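Local structure of glucose-6-phosphate isomerase (Plasmodium falciparum, 3QKI) at residues A[147-152]-A[301-306]. The protein probably catalyses the reversible isomerisation of alpha-D-glucose 6-phosphate to beta-D-fructose 6-phosphate in glycolysis. Residues are numbered along the deposited sequence; the frame is centred on the assembly and turned at random.
Sequences EKYSDD and NVFEFW
The rings of Y149 and F303 form a T-shaped pair that joins helix 135-154 to the short strand 302-303. F303 presents its edge to the face of Y149, with the centroids 5.5 Å apart and the planes at 65°. Its leading atom, CZ, comes within 3.8 Å of Y149 CG and lies equally close to CB of the tyrosine, so it bears on the root of that ring rather than on its centre. With CG anti to the backbone N (chi1 -176°) the tyrosine ring reaches the strand, where its side chain crosses that of F303 at about a right angle.

N301 meets the hydroxyl half of the tyrosine. Its amide stands steeply to the ring, the planes 79° apart, and OD1 approaches Y149 CE1 at 3.9 Å, a van der Waals contact. At the tyrosine's outer edge a water lies in the ring plane, 2.7 Å from Y149 OH, and accepts a weak hydrogen bond from N301 ND2. The same ND2 also donates to the carbonyl of M282, tying the amide to the neighbouring strand. No direct hydrogen bond crosses the contact.

K145, one helical turn before Y149, makes a cation-pi contact with F303. This is helix-on-sheet packing in a parallel alpha/beta domain, consistent with the first SIS domain of the GPI family; F303 lies about 11 Å from the substrate-binding K250, side chain to side chain. Both aromatic side chains pack on L322 of helix 318-328, while Y149 and N301 also touch V283. They fill the junction between helices 135-154 and 318-328 and strand 302-303, an edge strand of the five-stranded sheet, next to strand 282-285.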
loop_
_atom_site.group_PDB
_atom_site.type_symbol
_atom_site.label_atom_id
_atom_site.label_comp_id
_atom_site.label_asym_id
_atom_site.label_seq_id
_atom_site.Cartn_x
_atom_site.Cartn_y
_atom_site.Cartn_z
ATOM N N GLU A 147 0.707 -29.851 13.083
ATOM C CA GLU A 147 2.042 -30.444 12.958
ATOM C C GLU A 147 1.936 -31.740 12.165
ATOM O O GLU A 147 2.674 -31.891 11.183
ATOM C CB GLU A 147 2.642 -30.679 14.346
ATOM C CG GLU A 147 3.983 -31.377 14.332
ATOM C CD GLU A 147 4.631 -31.513 15.697
ATOM O OE1 GLU A 147 5.866 -31.705 15.730
ATOM O OE2 GLU A 147 3.926 -31.387 16.728
ATOM N N LYS A 148 0.974 -32.641 12.550
ATOM C CA LYS A 148 0.769 -33.918 11.883
ATOM C C LYS A 148 0.339 -33.744 10.428
ATOM O O LYS A 148 0.950 -34.340 9.546
ATOM C CB LYS A 148 -0.207 -34.826 12.654
ATOM N N TYR A 149 -0.675 -32.912 10.172
ATOM C CA TYR A 149 -1.188 -32.682 8.829
ATOM C C TYR A 149 -0.131 -32.070 7.894
ATOM O O TYR A 149 0.032 -32.549 6.776
ATOM C CB TYR A 149 -2.482 -31.837 8.854
ATOM C CG TYR A 149 -3.101 -31.656 7.487
ATOM C CD1 TYR A 149 -3.924 -32.635 6.938
ATOM C CD2 TYR A 149 -2.840 -30.519 6.725
ATOM C CE1 TYR A 149 -4.482 -32.484 5.668
ATOM C CE2 TYR A 149 -3.378 -30.363 5.448
ATOM C CZ TYR A 149 -4.204 -31.347 4.924
ATOM O OH TYR A 149 -4.730 -31.200 3.661
ATOM N N SER A 150 0.575 -31.028 8.351
ATOM C CA SER A 150 1.598 -30.342 7.552
ATOM C C SER A 150 2.798 -31.257 7.318
ATOM O O SER A 150 3.292 -31.291 6.204
ATOM C CB SER A 150 2.017 -29.020 8.193
ATOM O OG SER A 150 2.640 -29.192 9.457
ATOM N N ASP A 151 3.206 -32.051 8.325
ATOM C CA ASP A 151 4.299 -33.019 8.167
ATOM C C ASP A 151 3.902 -34.028 7.090
ATOM O O ASP A 151 4.691 -34.279 6.190
ATOM C CB ASP A 151 4.597 -33.770 9.482
ATOM C CG ASP A 151 5.493 -33.030 10.468
ATOM O OD1 ASP A 151 6.180 -32.063 10.048
ATOM O OD2 ASP A 151 5.555 -33.452 11.644
ATOM N N ASP A 152 2.648 -34.518 7.135
ATOM C CA ASP A 152 2.105 -35.492 6.191
ATOM C C ASP A 152 2.006 -34.970 4.771
ATOM O O ASP A 152 2.276 -35.717 3.833
ATOM C CB ASP A 152 0.774 -36.061 6.680
ATOM C CG ASP A 152 0.841 -37.057 7.850
ATOM O OD1 ASP A 152 1.962 -37.360 8.321
ATOM O OD2 ASP A 152 -0.225 -37.517 8.293
ATOM N N ASN A 301 -10.139 -32.529 8.225
ATOM C CA ASN A 301 -9.658 -31.384 7.453
ATOM C C ASN A 301 -10.201 -30.020 7.942
ATOM O O ASN A 301 -10.062 -28.999 7.252
ATOM C CB ASN A 301 -9.904 -31.639 5.948
ATOM C CG ASN A 301 -8.904 -32.600 5.327
ATOM O OD1 ASN A 301 -8.268 -33.416 6.002
ATOM N ND2 ASN A 301 -8.634 -32.427 4.054
ATOM N N VAL A 302 -10.752 -30.006 9.154
ATOM C CA VAL A 302 -11.285 -28.792 9.772
ATOM C C VAL A 302 -10.450 -28.463 10.987
ATOM O O VAL A 302 -10.329 -29.275 11.917
ATOM C CB VAL A 302 -12.797 -28.826 10.096
ATOM C CG1 VAL A 302 -13.267 -27.466 10.602
ATOM C CG2 VAL A 302 -13.609 -29.245 8.881
ATOM N N PHE A 303 -9.843 -27.273 10.960
ATOM C CA PHE A 303 -8.948 -26.793 12.009
ATOM C C PHE A 303 -9.644 -25.657 12.760
ATOM O O PHE A 303 -10.109 -24.690 12.165
ATOM C CB PHE A 303 -7.611 -26.373 11.396
ATOM C CG PHE A 303 -6.880 -27.536 10.746
ATOM C CD1 PHE A 303 -7.229 -27.980 9.472
ATOM C CD2 PHE A 303 -5.895 -28.225 11.433
ATOM C CE1 PHE A 303 -6.555 -29.045 8.882
ATOM C CE2 PHE A 303 -5.236 -29.307 10.841
ATOM C CZ PHE A 303 -5.572 -29.711 9.575
ATOM N N GLU A 304 -9.792 -25.824 14.051
ATOM C CA GLU A 304 -10.526 -24.870 14.851
ATOM C C GLU A 304 -9.706 -23.702 15.408
ATOM O O GLU A 304 -8.481 -23.749 15.515
ATOM C CB GLU A 304 -11.362 -25.612 15.940
ATOM C CG GLU A 304 -10.751 -25.684 17.324
ATOM C CD GLU A 304 -11.353 -26.676 18.304
ATOM O OE1 GLU A 304 -11.989 -26.233 19.289
ATOM O OE2 GLU A 304 -11.102 -27.893 18.142
ATOM N N PHE A 305 -10.426 -22.632 15.708
ATOM C CA PHE A 305 -9.971 -21.439 16.405
ATOM C C PHE A 305 -11.129 -20.938 17.270
ATOM O O PHE A 305 -12.201 -21.536 17.226
ATOM C CB PHE A 305 -9.253 -20.417 15.514
ATOM C CG PHE A 305 -10.060 -19.619 14.525
ATOM C CD1 PHE A 305 -10.607 -20.226 13.400
ATOM C CD2 PHE A 305 -10.129 -18.237 14.623
ATOM C CE1 PHE A 305 -11.280 -19.475 12.442
ATOM C CE2 PHE A 305 -10.798 -17.484 13.661
ATOM C CZ PHE A 305 -11.373 -18.108 12.575
ATOM N N TRP A 306 -10.890 -19.975 18.150
ATOM C CA TRP A 306 -11.885 -19.593 19.152
ATOM C C TRP A 306 -12.348 -18.153 19.083
ATOM O O TRP A 306 -11.651 -17.310 18.509
ATOM C CB TRP A 306 -11.352 -19.989 20.544
ATOM C CG TRP A 306 -10.924 -21.426 20.559
ATOM C CD1 TRP A 306 -11.739 -22.518 20.709
ATOM C CD2 TRP A 306 -9.645 -21.937 20.141
ATOM N NE1 TRP A 306 -11.039 -23.671 20.449
ATOM C CE2 TRP A 306 -9.750 -23.347 20.099
ATOM C CE3 TRP A 306 -8.420 -21.336 19.781
ATOM C CZ2 TRP A 306 -8.665 -24.170 19.756
ATOM C CZ3 TRP A 306 -7.348 -22.153 19.456
ATOM C CH2 TRP A 306 -7.473 -23.553 19.449
HETATM O O HOH W 1 -5.844 -33.333 2.536
#